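4-oxalmesaconate hydratase (Pseudomonas putida, PDB 5CGZ) catalyses the zinc-dependent hydration of 4-carboxy-2-hydroxymuconate (the enol of oxalomesaconate) to 4-carboxy-4-hydroxy-2-oxoadipate, the third step of gallate degradation. Local coordinates at residues A21-A26 and E72-S77; L37-R42 and K58-R63; E79-G84 and F96-V101; D174-W179 and N221-E226. All blocks are in the same frame, centred on the assembly; numbering follows the deposited sequence.

From the N terminus, contact 1 closes the first large loop: residues 21-26 on helix 13-27 meet 72-77, where helix 56-74 turns into strand 76-80. Contact 2 is nested inside that loop and sets the turn after strand 31-36 against helix 56-74. Contact 3 opens after contact 1 has closed and lays helix 92-105 on the end of strand 76-80; it touches contact 2 through the Lys60-Asp82 salt bridge and a backbone bond between Leu37 and Ile83. Contact 4 closes a later loop of helices, 174-179 against 221-226, at the opposite end of the sheet. It touches contact 1 where Ala21 N meets Glu226 OE1.

Contact 1: A21-A26 and E72-S77; sequences AIALHA and EILGAS
Leu74 O, on the carbonyl that ends helix 56-74, approaches Ala23 CA at 3.4 Å in a C-H...O contact with 150° at the hydrogen. The one ring in these segments, His25, looks the other way. At its edge, in plane, lies the Ala21 carbonyl, whose O takes the ND1 proton at 2.8 Å, only 4° out of the ring plane. Ala21 O accepts from His25 N as well, in the ordinary helical bond; the ND1 bond, with NE2 bonded to Leu239 N of a second subunit, fixes the turn of the ring. Back at the junction, a water donates to Ala23 O and to Leu74 O and stitches the two backbones together. Below it the packing is apolar. With chi1 at -67°, Ile22 CG2 stands opposite the backbone N and rests against Ala76 CB at 3.6 Å and the Leu74 CB methylene at 3.8 Å. Gly75, with positive phi, is the C-prime residue of a Schellman motif that ends helix 56-74; a side chain here would jam against the Leu74 carbonyl and crowd Ala26 CB. Past Gly75 the chain enters strand 76-80 beside helix 13-27, with Met32 and Val34 of strand 31-36 under Ile22, and with Lys181 and Ala185 of helix 179-186 against Ala23 and Leu74.

Contact 2: L37-R42 and K58-R63; sequences LSFGER and KVKDAR
Phe39 and Lys60 cross at about a right angle, the lysine methylenes running over a face of the phenyl ring. Lys60 CB sits 4.2 Å from the ring centroid in a CH-pi contact, and the Lys60 carbonyl O lies over one face as well, displaced toward the rim. Arg63 slides past Phe39 in the opposite direction, its CB 3.8 Å from Phe39 CB, before its bent chain carries the guanidinium off to Ser45 and Glu66. Glu41 crosses Lys60 at a slant. Its CG lies between the backbone N and the carbonyl carbon (chi1 59°), and this with the bend at chi2 curls the carboxylate back over its own loop, where OE1 accepts from Phe39 N at 2.9 Å. OE2 rests 3.5 Å from Lys60 CE but stays beyond salt-bridge range of NZ, which pairs instead with Asp82. Val59 CG1 fits beneath, 3.6 Å from Glu41 O. With an alanine at Phe39, the Lys60 methylenes would probably lose the face they lie on, leaving the chain freer to swing away from Asp82. The loop thus lies between strand 31-36 and helix 46-50, pressed on helix 56-74 and carrying Ser38 against the zinc ligand His10.

Contact 3: E79-G84 and F96-V101; sequences EFFDIG and FRLADV
Glu79 reaches toward Val101 from near the end of strand 76-80, outermost in the Rossmann-like sheet of this chain, where the strand gives way to helix 92-105 in a beta-alpha-beta crossover that returns as strand 110-112. Its carboxylate O, Glu79 OE1, touches Val101 CG2 at 3.6 Å, though its polar partners lie elsewhere: His33, which bonds to it, and Arg104, which forms a salt bridge. Phe80 points to the other side of the sheet, onto helix 56-74. Phe81 carries the contact. With CG anti to the carbonyl carbon (chi1 -82°) its ring swings toward the helix, and its edge takes Val101 CG2, 3.9 Å from Phe81 CZ, along with Glu79 OE2. Leu98 N lies at the edge too, 3.8 Å from Phe81 CE2; Leu98 CB makes an apolar contact with the same CE2 at 4.2 Å, and the leucine leans on Leu129 and Ala133 of helix 122-138. Over one face lies the guanidinium of Arg97, nearly parallel to the ring at 15° and with centres 4.1 Å apart, a cation-pi stack displaced toward the rim. The same group turns NH1 to Phe81 O, in the carbonyl plane on a lone pair, at a doubtfully short 2.6 Å. Arg97 is modelled in two conformers; in this one the stack and the bond would together set how the guanidinium is turned. Past Asp82, Ile83 adds a last touch that depends on the same conformer: its CG2 methyl stops 4.0 Å from Arg97 NH1.

Contact 4: D174-W179 and N221-E226; sequences DITSVW and NIVYAE
Trp179 CG stands opposite its backbone N (chi1 173°) while Tyr224 CG is anti to its carbonyl carbon (chi1 -59°), and this brings the indole and the phenol over one another beside an Asx turn, where strand 171-174, outermost within the chain, leaves the mixed sheet. The two form a face-to-face stack whose planes differ by only 1°. The five-membered ring of Trp179 lies 3.6 Å from the Tyr224 ring, centroid to centroid, and Trp179 CB adds a CH-pi contact on that face. In the Asx turn Asp174 OD1 accepts from Thr176 N at 3.0 Å. It also takes the Thr176 hydroxyl proton, OG1 to OD1 2.7 Å, on its syn lone pair. That leaves Thr176 OG1 to accept from two successive amides, Val223 N at 2.9 Å and Tyr224 N at 3.1 Å, while Ile175 N donates to Tyr224 O. Asp174 and Ala225 form an antiparallel non-hydrogen-bonded pair, and Asp174 also makes backbone hydrogen bonds to a second subunit. An alanine at Trp179 would probably leave that face of the Tyr224 ring without its stacking partner and the ring less firmly held. Asp174 OD2 accepts a hydrogen bond from a water 2.6 Å away, which also donates to Asn221 O.

Contact 1: A21-A26 and E72-S77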
loop_
_atom_site.group_PDB
_atom_site.type_symbol
_atom_site.label_atom_id
_atom_site.label_comp_id
_atom_site.label_asym_id
_atom_site.label_seq_id
_atom_site.Cartn_x
_atom_site.Cartn_y
_atom_site.Cartn_z
ATOM N N ALA A 21 -21.337 -19.347 6.036
ATOM C CA ALA A 21 -20.999 -19.772 4.688
ATOM C C ALA A 21 -21.183 -21.287 4.542
ATOM O O ALA A 21 -21.637 -21.773 3.504
ATOM C CB ALA A 21 -19.560 -19.362 4.339
ATOM N N ILE A 22 -20.821 -22.027 5.581
ATOM C CA ILE A 22 -20.948 -23.484 5.556
ATOM C C ILE A 22 -22.423 -23.907 5.482
ATOM O O ILE A 22 -22.818 -24.666 4.585
ATOM C CB ILE A 22 -20.259 -24.125 6.790
ATOM C CG1 ILE A 22 -18.738 -23.918 6.701
ATOM C CG2 ILE A 22 -20.596 -25.618 6.874
ATOM C CD1 ILE A 22 -17.969 -24.285 7.957
ATOM N N ALA A 23 -23.234 -23.393 6.406
ATOM C CA ALA A 23 -24.653 -23.733 6.457
ATOM C C ALA A 23 -25.373 -23.299 5.188
ATOM O O ALA A 23 -26.234 -24.022 4.679
ATOM C CB ALA A 23 -25.313 -23.097 7.685
ATOM N N LEU A 24 -25.020 -22.125 4.670
ATOM C CA LEU A 24 -25.693 -21.591 3.490
ATOM C C LEU A 24 -25.431 -22.473 2.265
ATOM O O LEU A 24 -26.361 -22.835 1.534
ATOM C CB LEU A 24 -25.257 -20.142 3.209
ATOM C CG LEU A 24 -26.052 -19.408 2.121
ATOM C CD1 LEU A 24 -27.490 -19.156 2.565
ATOM C CD2 LEU A 24 -25.384 -18.097 1.698
ATOM N N HIS A 25 -24.172 -22.822 2.025
ATOM C CA HIS A 25 -23.865 -23.609 0.834
ATOM C C HIS A 25 -24.323 -25.072 0.979
ATOM O O HIS A 25 -24.688 -25.708 -0.011
ATOM C CB HIS A 25 -22.368 -23.528 0.503
ATOM C CG HIS A 25 -21.951 -22.189 -0.037
ATOM N ND1 HIS A 25 -21.654 -21.119 0.781
ATOM C CD2 HIS A 25 -21.825 -21.741 -1.310
ATOM C CE1 HIS A 25 -21.341 -20.071 0.034
ATOM N NE2 HIS A 25 -21.437 -20.422 -1.237
ATOM N N ALA A 26 -24.316 -25.599 2.199
ATOM C CA ALA A 26 -24.859 -26.936 2.433
ATOM C C ALA A 26 -26.321 -27.004 1.956
ATOM O O ALA A 26 -26.737 -27.979 1.319
ATOM C CB ALA A 26 -24.752 -27.311 3.912
ATOM N N GLU A 72 -21.993 -30.808 12.697
ATOM C CA GLU A 72 -23.253 -31.527 12.508
ATOM C C GLU A 72 -24.393 -30.535 12.313
ATOM O O GLU A 72 -25.196 -30.662 11.392
ATOM C CB GLU A 72 -23.533 -32.448 13.708
ATOM C CG GLU A 72 -24.588 -33.538 13.473
ATOM C CD GLU A 72 -25.988 -33.143 13.934
ATOM O OE1 GLU A 72 -26.124 -32.144 14.676
ATOM O OE2 GLU A 72 -26.956 -33.840 13.554
ATOM N N ILE A 73 -24.442 -29.537 13.186
ATOM C CA ILE A 73 -25.446 -28.475 13.108
ATOM C C ILE A 73 -25.367 -27.693 11.791
ATOM O O ILE A 73 -26.391 -27.387 11.177
ATOM C CB ILE A 73 -25.299 -27.483 14.279
ATOM C CG1 ILE A 73 -25.685 -28.159 15.599
ATOM C CG2 ILE A 73 -26.117 -26.216 14.019
ATOM C CD1 ILE A 73 -25.372 -27.343 16.832
ATOM N N LEU A 74 -24.148 -27.383 11.353
ATOM C CA LEU A 74 -23.957 -26.575 10.151
ATOM C C LEU A 74 -24.185 -27.390 8.875
ATOM O O LEU A 74 -24.524 -26.833 7.832
ATOM C CB LEU A 74 -22.552 -25.961 10.145
ATOM C CG LEU A 74 -22.256 -24.996 11.302
ATOM C CD1 LEU A 74 -20.767 -24.643 11.329
ATOM C CD2 LEU A 74 -23.124 -23.728 11.212
ATOM N N GLY A 75 -24.008 -28.707 8.961
ATOM C CA GLY A 75 -24.154 -29.567 7.797
ATOM C C GLY A 75 -22.841 -29.804 7.057
ATOM O O GLY A 75 -22.820 -29.907 5.834
ATOM N N ALA A 76 -21.739 -29.891 7.795
ATOM C CA ALA A 76 -20.433 -30.143 7.187
ATOM C C ALA A 76 -19.809 -31.402 7.745
ATOM O O ALA A 76 -20.131 -31.815 8.857
ATOM C CB ALA A 76 -19.496 -28.972 7.426
ATOM N N SER A 77 -18.903 -32.006 6.985
ATOM C CA SER A 77 -18.026 -33.016 7.555
ATOM C C SER A 77 -16.769 -32.308 8.050
ATOM O O SER A 77 -16.459 -31.202 7.594
ATOM C CB SER A 77 -17.687 -34.100 6.531
ATOM O OG SER A 77 -17.056 -33.551 5.388
HETATM O O HOH W 1 -27.115 -26.372 6.370
#

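Contact 2: L37-R42 and K58-R63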
loop_
_atom_site.group_PDB
_atom_site.type_symbol
_atom_site.label_atom_id
_atom_site.label_comp_id
_atom_site.label_asym_id
_atom_site.label_seq_id
_atom_site.Cartn_x
_atom_site.Cartn_y
_atom_site.Cartn_z
ATOM N N LEU A 37 -6.672 -27.829 11.360
ATOM C CA LEU A 37 -5.268 -28.219 11.398
ATOM C C LEU A 37 -4.834 -28.561 12.823
ATOM O O LEU A 37 -4.006 -29.451 13.033
ATOM C CB LEU A 37 -4.382 -27.115 10.810
ATOM C CG LEU A 37 -4.603 -26.819 9.319
ATOM C CD1 LEU A 37 -3.841 -25.569 8.887
ATOM C CD2 LEU A 37 -4.207 -28.011 8.457
ATOM N N SER A 38 -5.402 -27.853 13.795
ATOM C CA SER A 38 -5.116 -28.108 15.206
ATOM C C SER A 38 -6.390 -27.872 15.999
ATOM O O SER A 38 -7.415 -27.530 15.421
ATOM C CB SER A 38 -3.983 -27.209 15.716
ATOM O OG SER A 38 -4.459 -25.894 15.964
ATOM N N PHE A 39 -6.336 -28.040 17.314
ATOM C CA PHE A 39 -7.525 -27.838 18.135
ATOM C C PHE A 39 -7.514 -26.506 18.882
ATOM O O PHE A 39 -8.459 -26.202 19.615
ATOM C CB PHE A 39 -7.674 -28.978 19.151
ATOM C CG PHE A 39 -7.895 -30.334 18.525
ATOM C CD1 PHE A 39 -9.169 -30.745 18.155
ATOM C CD2 PHE A 39 -6.832 -31.199 18.328
ATOM C CE1 PHE A 39 -9.376 -31.990 17.590
ATOM C CE2 PHE A 39 -7.027 -32.451 17.762
ATOM C CZ PHE A 39 -8.299 -32.851 17.395
ATOM N N GLY A 40 -6.449 -25.720 18.713
ATOM C CA GLY A 40 -6.276 -24.505 19.507
ATOM C C GLY A 40 -6.090 -24.868 20.972
ATOM O O GLY A 40 -6.440 -24.102 21.877
ATOM N N GLU A 41 -5.518 -26.047 21.199
ATOM C CA GLU A 41 -5.422 -26.621 22.538
ATOM C C GLU A 41 -4.548 -25.785 23.492
ATOM O O GLU A 41 -4.821 -25.715 24.685
ATOM C CB GLU A 41 -4.905 -28.070 22.458
ATOM C CG GLU A 41 -3.522 -28.271 21.802
ATOM C CD GLU A 41 -3.585 -28.477 20.283
ATOM O OE1 GLU A 41 -4.600 -28.095 19.654
ATOM O OE2 GLU A 41 -2.613 -29.020 19.711
ATOM N N ARG A 42 -3.520 -25.126 22.976
ATOM C CA ARG A 42 -2.631 -24.351 23.845
ATOM C C ARG A 42 -2.981 -22.859 23.927
ATOM O O ARG A 42 -2.853 -22.248 24.992
ATOM C CB ARG A 42 -1.182 -24.519 23.386
ATOM C CG ARG A 42 -0.669 -25.947 23.573
ATOM C CD ARG A 42 0.292 -26.364 22.466
ATOM N NE ARG A 42 1.483 -25.519 22.413
ATOM C CZ ARG A 42 2.574 -25.720 23.146
ATOM N NH1 ARG A 42 2.619 -26.732 24.005
ATOM N NH2 ARG A 42 3.619 -24.909 23.024
ATOM N N LYS A 58 -6.670 -33.761 27.189
ATOM C CA LYS A 58 -8.018 -33.461 27.652
ATOM C C LYS A 58 -8.600 -32.268 26.899
ATOM O O LYS A 58 -9.783 -32.264 26.545
ATOM C CB LYS A 58 -8.040 -33.181 29.152
ATOM C CG LYS A 58 -7.799 -34.402 30.056
ATOM C CD LYS A 58 -8.199 -34.040 31.488
ATOM C CE LYS A 58 -7.442 -34.823 32.542
ATOM N NZ LYS A 58 -7.833 -34.328 33.893
ATOM N N VAL A 59 -7.774 -31.253 26.654
ATOM C CA VAL A 59 -8.253 -30.079 25.925
ATOM C C VAL A 59 -8.662 -30.473 24.509
ATOM O O VAL A 59 -9.756 -30.124 24.050
ATOM C CB VAL A 59 -7.200 -28.961 25.875
ATOM C CG1 VAL A 59 -7.714 -27.788 25.037
ATOM C CG2 VAL A 59 -6.882 -28.499 27.282
ATOM N N LYS A 60 -7.803 -31.233 23.837
ATOM C CA LYS A 60 -8.099 -31.682 22.477
ATOM C C LYS A 60 -9.419 -32.452 22.408
ATOM O O LYS A 60 -10.201 -32.273 21.462
ATOM C CB LYS A 60 -6.959 -32.552 21.930
ATOM C CG LYS A 60 -5.635 -31.818 21.694
ATOM C CD LYS A 60 -4.617 -32.774 21.066
ATOM C CE LYS A 60 -3.229 -32.173 21.012
ATOM N NZ LYS A 60 -2.298 -33.085 20.295
ATOM N N ASP A 61 -9.670 -33.306 23.400
ATOM C CA ASP A 61 -10.916 -34.075 23.427
ATOM C C ASP A 61 -12.114 -33.146 23.502
ATOM O O ASP A 61 -13.088 -33.317 22.768
ATOM C CB ASP A 61 -10.953 -35.058 24.608
ATOM C CG ASP A 61 -10.026 -36.243 24.415
ATOM O OD1 ASP A 61 -9.638 -36.528 23.256
ATOM O OD2 ASP A 61 -9.689 -36.895 25.427
ATOM N N ALA A 62 -12.048 -32.167 24.400
ATOM C CA ALA A 62 -13.147 -31.219 24.545
ATOM C C ALA A 62 -13.346 -30.419 23.244
ATOM O O ALA A 62 -14.470 -30.276 22.753
ATOM C CB ALA A 62 -12.892 -30.291 25.729
ATOM N N ARG A 63 -12.252 -29.921 22.675
ATOM C CA ARG A 63 -12.323 -29.155 21.427
ATOM C C ARG A 63 -12.871 -29.996 20.267
ATOM O O ARG A 63 -13.680 -29.515 19.471
ATOM C CB ARG A 63 -10.943 -28.608 21.057
ATOM C CG ARG A 63 -10.382 -27.580 22.026
ATOM C CD ARG A 63 -11.007 -26.213 21.823
ATOM N NE ARG A 63 -12.200 -25.998 22.640
ATOM C CZ ARG A 63 -12.193 -25.423 23.842
ATOM N NH1 ARG A 63 -11.053 -25.011 24.386
ATOM N NH2 ARG A 63 -13.331 -25.263 24.504
#

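Contact 3: E79-G84 and F96-V101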
loop_
_atom_site.group_PDB
_atom_site.type_symbol
_atom_site.label_atom_id
_atom_site.label_comp_id
_atom_site.label_asym_id
_atom_site.label_seq_id
_atom_site.Cartn_x
_atom_site.Cartn_y
_atom_site.Cartn_z
ATOM N N GLU A 79 -12.530 -33.004 9.580
ATOM C CA GLU A 79 -11.421 -33.869 9.965
ATOM C C GLU A 79 -10.372 -33.049 10.698
ATOM O O GLU A 79 -10.333 -31.819 10.572
ATOM C CB GLU A 79 -10.816 -34.577 8.748
ATOM C CG GLU A 79 -10.003 -33.691 7.834
ATOM C CD GLU A 79 -9.498 -34.434 6.608
ATOM O OE1 GLU A 79 -10.070 -34.247 5.508
ATOM O OE2 GLU A 79 -8.524 -35.202 6.737
ATOM N N PHE A 80 -9.525 -33.736 11.460
ATOM C CA PHE A 80 -8.574 -33.082 12.350
ATOM C C PHE A 80 -7.139 -33.534 12.076
ATOM O O PHE A 80 -6.810 -34.691 12.309
ATOM C CB PHE A 80 -8.963 -33.371 13.805
ATOM C CG PHE A 80 -10.380 -32.992 14.127
ATOM C CD1 PHE A 80 -10.698 -31.690 14.491
ATOM C CD2 PHE A 80 -11.399 -33.929 14.043
ATOM C CE1 PHE A 80 -12.003 -31.332 14.776
ATOM C CE2 PHE A 80 -12.708 -33.577 14.330
ATOM C CZ PHE A 80 -13.010 -32.274 14.697
ATOM N N PHE A 81 -6.288 -32.639 11.576
ATOM C CA PHE A 81 -4.905 -33.017 11.302
ATOM C C PHE A 81 -4.099 -33.145 12.589
ATOM O O PHE A 81 -3.075 -33.825 12.609
ATOM C CB PHE A 81 -4.206 -32.007 10.381
ATOM C CG PHE A 81 -4.497 -32.197 8.920
ATOM C CD1 PHE A 81 -5.597 -32.929 8.500
ATOM C CD2 PHE A 81 -3.660 -31.637 7.963
ATOM C CE1 PHE A 81 -5.862 -33.094 7.146
ATOM C CE2 PHE A 81 -3.918 -31.797 6.614
ATOM C CZ PHE A 81 -5.025 -32.524 6.203
ATOM N N ASP A 82 -4.539 -32.458 13.640
ATOM C CA ASP A 82 -3.855 -32.481 14.934
ATOM C C ASP A 82 -2.346 -32.219 14.852
ATOM O O ASP A 82 -1.550 -33.029 15.340
ATOM C CB ASP A 82 -4.104 -33.832 15.620
ATOM C CG ASP A 82 -3.646 -33.849 17.079
ATOM O OD1 ASP A 82 -3.592 -32.776 17.720
ATOM O OD2 ASP A 82 -3.333 -34.942 17.588
ATOM N N ILE A 83 -1.938 -31.094 14.264
ATOM C CA ILE A 83 -0.505 -30.813 14.151
ATOM C C ILE A 83 0.019 -29.873 15.241
ATOM O O ILE A 83 1.216 -29.582 15.280
ATOM C CB ILE A 83 -0.134 -30.211 12.773
ATOM C CG1 ILE A 83 -0.788 -28.833 12.583
ATOM C CG2 ILE A 83 -0.507 -31.182 11.640
ATOM C CD1 ILE A 83 -0.401 -28.152 11.256
ATOM N N GLY A 84 -0.862 -29.404 16.121
ATOM C CA GLY A 84 -0.439 -28.578 17.245
ATOM C C GLY A 84 -0.494 -27.077 16.989
ATOM O O GLY A 84 -0.164 -26.614 15.894
ATOM N N PHE A 96 1.304 -32.153 1.679
ATOM C CA PHE A 96 0.781 -33.240 0.845
ATOM C C PHE A 96 -0.530 -33.818 1.416
ATOM O O PHE A 96 -1.446 -34.170 0.664
ATOM C CB PHE A 96 1.837 -34.340 0.684
ATOM C CG PHE A 96 3.041 -33.915 -0.127
ATOM C CD1 PHE A 96 2.891 -33.139 -1.272
ATOM C CD2 PHE A 96 4.321 -34.285 0.257
ATOM C CE1 PHE A 96 3.989 -32.755 -2.017
ATOM C CE2 PHE A 96 5.431 -33.901 -0.490
ATOM C CZ PHE A 96 5.264 -33.136 -1.625
ATOM N N ARG A 97 -0.615 -33.918 2.739
ATOM C CA ARG A 97 -1.856 -34.315 3.413
ATOM C C ARG A 97 -3.005 -33.430 2.934
ATOM O O ARG A 97 -4.075 -33.907 2.560
ATOM C CB ARG A 97 -1.724 -34.204 4.945
ATOM C CG ARG A 97 -1.213 -35.454 5.684
ATOM C CD ARG A 97 -2.133 -35.841 6.875
ATOM N NE ARG A 97 -1.753 -35.227 8.148
ATOM C CZ ARG A 97 -2.454 -35.321 9.284
ATOM N NH1 ARG A 97 -2.002 -34.725 10.374
ATOM N NH2 ARG A 97 -3.602 -35.999 9.341
ATOM N N LEU A 98 -2.775 -32.117 2.959
ATOM C CA LEU A 98 -3.810 -31.168 2.565
ATOM C C LEU A 98 -4.081 -31.225 1.057
ATOM O O LEU A 98 -5.231 -31.129 0.627
ATOM C CB LEU A 98 -3.423 -29.743 2.991
ATOM C CG LEU A 98 -4.537 -28.694 2.906
ATOM C CD1 LEU A 98 -5.812 -29.199 3.597
ATOM C CD2 LEU A 98 -4.078 -27.375 3.539
ATOM N N ALA A 99 -3.034 -31.381 0.249
ATOM C CA ALA A 99 -3.228 -31.535 -1.193
ATOM C C ALA A 99 -4.099 -32.752 -1.499
ATOM O O ALA A 99 -4.905 -32.726 -2.433
ATOM C CB ALA A 99 -1.889 -31.646 -1.917
ATOM N N ASP A 100 -3.939 -33.818 -0.715
ATOM C CA ASP A 100 -4.770 -35.008 -0.897
ATOM C C ASP A 100 -6.234 -34.725 -0.544
ATOM O O ASP A 100 -7.139 -35.257 -1.184
ATOM C CB ASP A 100 -4.237 -36.175 -0.059
ATOM C CG ASP A 100 -2.871 -36.671 -0.542
ATOM O OD1 ASP A 100 -2.478 -36.363 -1.694
ATOM O OD2 ASP A 100 -2.191 -37.373 0.236
ATOM N N VAL A 101 -6.474 -33.895 0.469
ATOM C CA VAL A 101 -7.846 -33.490 0.769
ATOM C C VAL A 101 -8.443 -32.772 -0.439
ATOM O O VAL A 101 -9.581 -33.043 -0.827
ATOM C CB VAL A 101 -7.921 -32.591 2.018
ATOM C CG1 VAL A 101 -9.342 -32.053 2.218
ATOM C CG2 VAL A 101 -7.465 -33.379 3.249
#

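Contact 4: D174-W179 and N221-E226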
loop_
_atom_site.group_PDB
_atom_site.type_symbol
_atom_site.label_atom_id
_atom_site.label_comp_id
_atom_site.label_asym_id
_atom_site.label_seq_id
_atom_site.Cartn_x
_atom_site.Cartn_y
_atom_site.Cartn_z
ATOM N N ASP A 174 -24.645 -13.064 2.177
ATOM C CA ASP A 174 -25.863 -12.899 2.966
ATOM C C ASP A 174 -26.215 -14.218 3.632
ATOM O O ASP A 174 -26.632 -15.162 2.964
ATOM C CB ASP A 174 -27.020 -12.417 2.087
ATOM C CG ASP A 174 -28.289 -12.145 2.884
ATOM O OD1 ASP A 174 -28.291 -12.359 4.117
ATOM O OD2 ASP A 174 -29.294 -11.725 2.267
ATOM N N ILE A 175 -26.048 -14.282 4.948
ATOM C CA ILE A 175 -26.312 -15.516 5.676
ATOM C C ILE A 175 -27.567 -15.402 6.537
ATOM O O ILE A 175 -27.776 -16.194 7.457
ATOM C CB ILE A 175 -25.120 -15.917 6.584
ATOM C CG1 ILE A 175 -24.888 -14.857 7.665
ATOM C CG2 ILE A 175 -23.859 -16.165 5.751
ATOM C CD1 ILE A 175 -24.012 -15.365 8.818
ATOM N N THR A 176 -28.398 -14.411 6.239
ATOM C CA THR A 176 -29.621 -14.187 6.998
ATOM C C THR A 176 -30.470 -15.470 7.130
ATOM O O THR A 176 -30.999 -15.767 8.200
ATOM C CB THR A 176 -30.469 -13.085 6.350
ATOM O OG1 THR A 176 -29.731 -11.848 6.347
ATOM C CG2 THR A 176 -31.780 -12.910 7.116
ATOM N N SER A 177 -30.567 -16.239 6.050
ATOM C CA SER A 177 -31.418 -17.433 6.037
ATOM C C SER A 177 -30.865 -18.591 6.868
ATOM O O SER A 177 -31.577 -19.557 7.123
ATOM C CB SER A 177 -31.647 -17.908 4.597
ATOM O OG SER A 177 -30.435 -18.362 4.014
ATOM N N VAL A 178 -29.610 -18.507 7.306
ATOM C CA VAL A 178 -29.065 -19.581 8.134
ATOM C C VAL A 178 -28.499 -19.088 9.454
ATOM O O VAL A 178 -27.746 -19.808 10.109
ATOM C CB VAL A 178 -27.953 -20.375 7.400
ATOM C CG1 VAL A 178 -28.543 -21.145 6.214
ATOM C CG2 VAL A 178 -26.811 -19.442 6.955
ATOM N N TRP A 179 -28.861 -17.878 9.864
ATOM C CA TRP A 179 -28.287 -17.355 11.101
ATOM C C TRP A 179 -28.562 -18.282 12.294
ATOM O O TRP A 179 -27.681 -18.488 13.132
ATOM C CB TRP A 179 -28.795 -15.934 11.420
ATOM C CG TRP A 179 -28.305 -15.513 12.767
ATOM C CD1 TRP A 179 -29.044 -15.392 13.909
ATOM C CD2 TRP A 179 -26.945 -15.245 13.137
ATOM N NE1 TRP A 179 -28.231 -15.036 14.962
ATOM C CE2 TRP A 179 -26.940 -14.939 14.516
ATOM C CE3 TRP A 179 -25.734 -15.218 12.432
ATOM C CZ2 TRP A 179 -25.771 -14.614 15.206
ATOM C CZ3 TRP A 179 -24.571 -14.897 13.119
ATOM C CH2 TRP A 179 -24.598 -14.604 14.495
ATOM N N ASN A 221 -33.835 -8.190 2.466
ATOM C CA ASN A 221 -33.857 -8.282 3.919
ATOM C C ASN A 221 -32.523 -8.818 4.433
ATOM O O ASN A 221 -32.430 -9.963 4.861
ATOM C CB ASN A 221 -35.017 -9.181 4.362
ATOM C CG ASN A 221 -35.108 -9.317 5.869
ATOM O OD1 ASN A 221 -34.932 -8.345 6.600
ATOM N ND2 ASN A 221 -35.371 -10.532 6.341
ATOM N N ILE A 222 -31.479 -8.002 4.354
ATOM C CA ILE A 222 -30.142 -8.489 4.680
ATOM C C ILE A 222 -29.803 -8.097 6.110
ATOM O O ILE A 222 -29.517 -6.933 6.393
ATOM C CB ILE A 222 -29.090 -7.945 3.698
ATOM C CG1 ILE A 222 -29.505 -8.276 2.257
ATOM C CG2 ILE A 222 -27.730 -8.540 4.013
ATOM C CD1 ILE A 222 -28.609 -7.655 1.179
ATOM N N VAL A 223 -29.862 -9.072 7.011
ATOM C CA VAL A 223 -29.737 -8.806 8.439
ATOM C C VAL A 223 -28.408 -9.312 8.991
ATOM O O VAL A 223 -27.790 -8.659 9.827
ATOM C CB VAL A 223 -30.880 -9.461 9.229
ATOM C CG1 VAL A 223 -30.746 -9.144 10.730
ATOM C CG2 VAL A 223 -32.234 -8.989 8.690
ATOM N N TYR A 224 -27.986 -10.480 8.515
ATOM C CA TYR A 224 -26.736 -11.102 8.935
ATOM C C TYR A 224 -25.872 -11.384 7.713
ATOM O O TYR A 224 -26.367 -11.934 6.723
ATOM C CB TYR A 224 -27.002 -12.414 9.692
ATOM C CG TYR A 224 -27.853 -12.264 10.939
ATOM C CD1 TYR A 224 -27.273 -11.944 12.164
ATOM C CD2 TYR A 224 -29.227 -12.451 10.891
ATOM C CE1 TYR A 224 -28.038 -11.810 13.308
ATOM C CE2 TYR A 224 -30.012 -12.318 12.034
ATOM C CZ TYR A 224 -29.410 -11.997 13.235
ATOM O OH TYR A 224 -30.177 -11.869 14.366
ATOM N N ALA A 225 -24.591 -11.024 7.769
ATOM C CA ALA A 225 -23.695 -11.299 6.643
ATOM C C ALA A 225 -22.311 -11.707 7.130
ATOM O O ALA A 225 -21.926 -11.379 8.252
ATOM C CB ALA A 225 -23.599 -10.074 5.715
ATOM N N GLU A 226 -21.581 -12.443 6.294
ATOM C CA GLU A 226 -20.162 -12.698 6.525
ATOM C C GLU A 226 -19.347 -11.975 5.448
ATOM O O GLU A 226 -19.720 -11.975 4.269
ATOM C CB GLU A 226 -19.863 -14.205 6.526
ATOM C CG GLU A 226 -20.330 -14.894 7.806
ATOM C CD GLU A 226 -20.193 -16.423 7.788
ATOM O OE1 GLU A 226 -19.853 -17.009 6.732
ATOM O OE2 GLU A 226 -20.440 -17.036 8.850
HETATM O O HOH W 2 -31.789 -11.977 3.067
#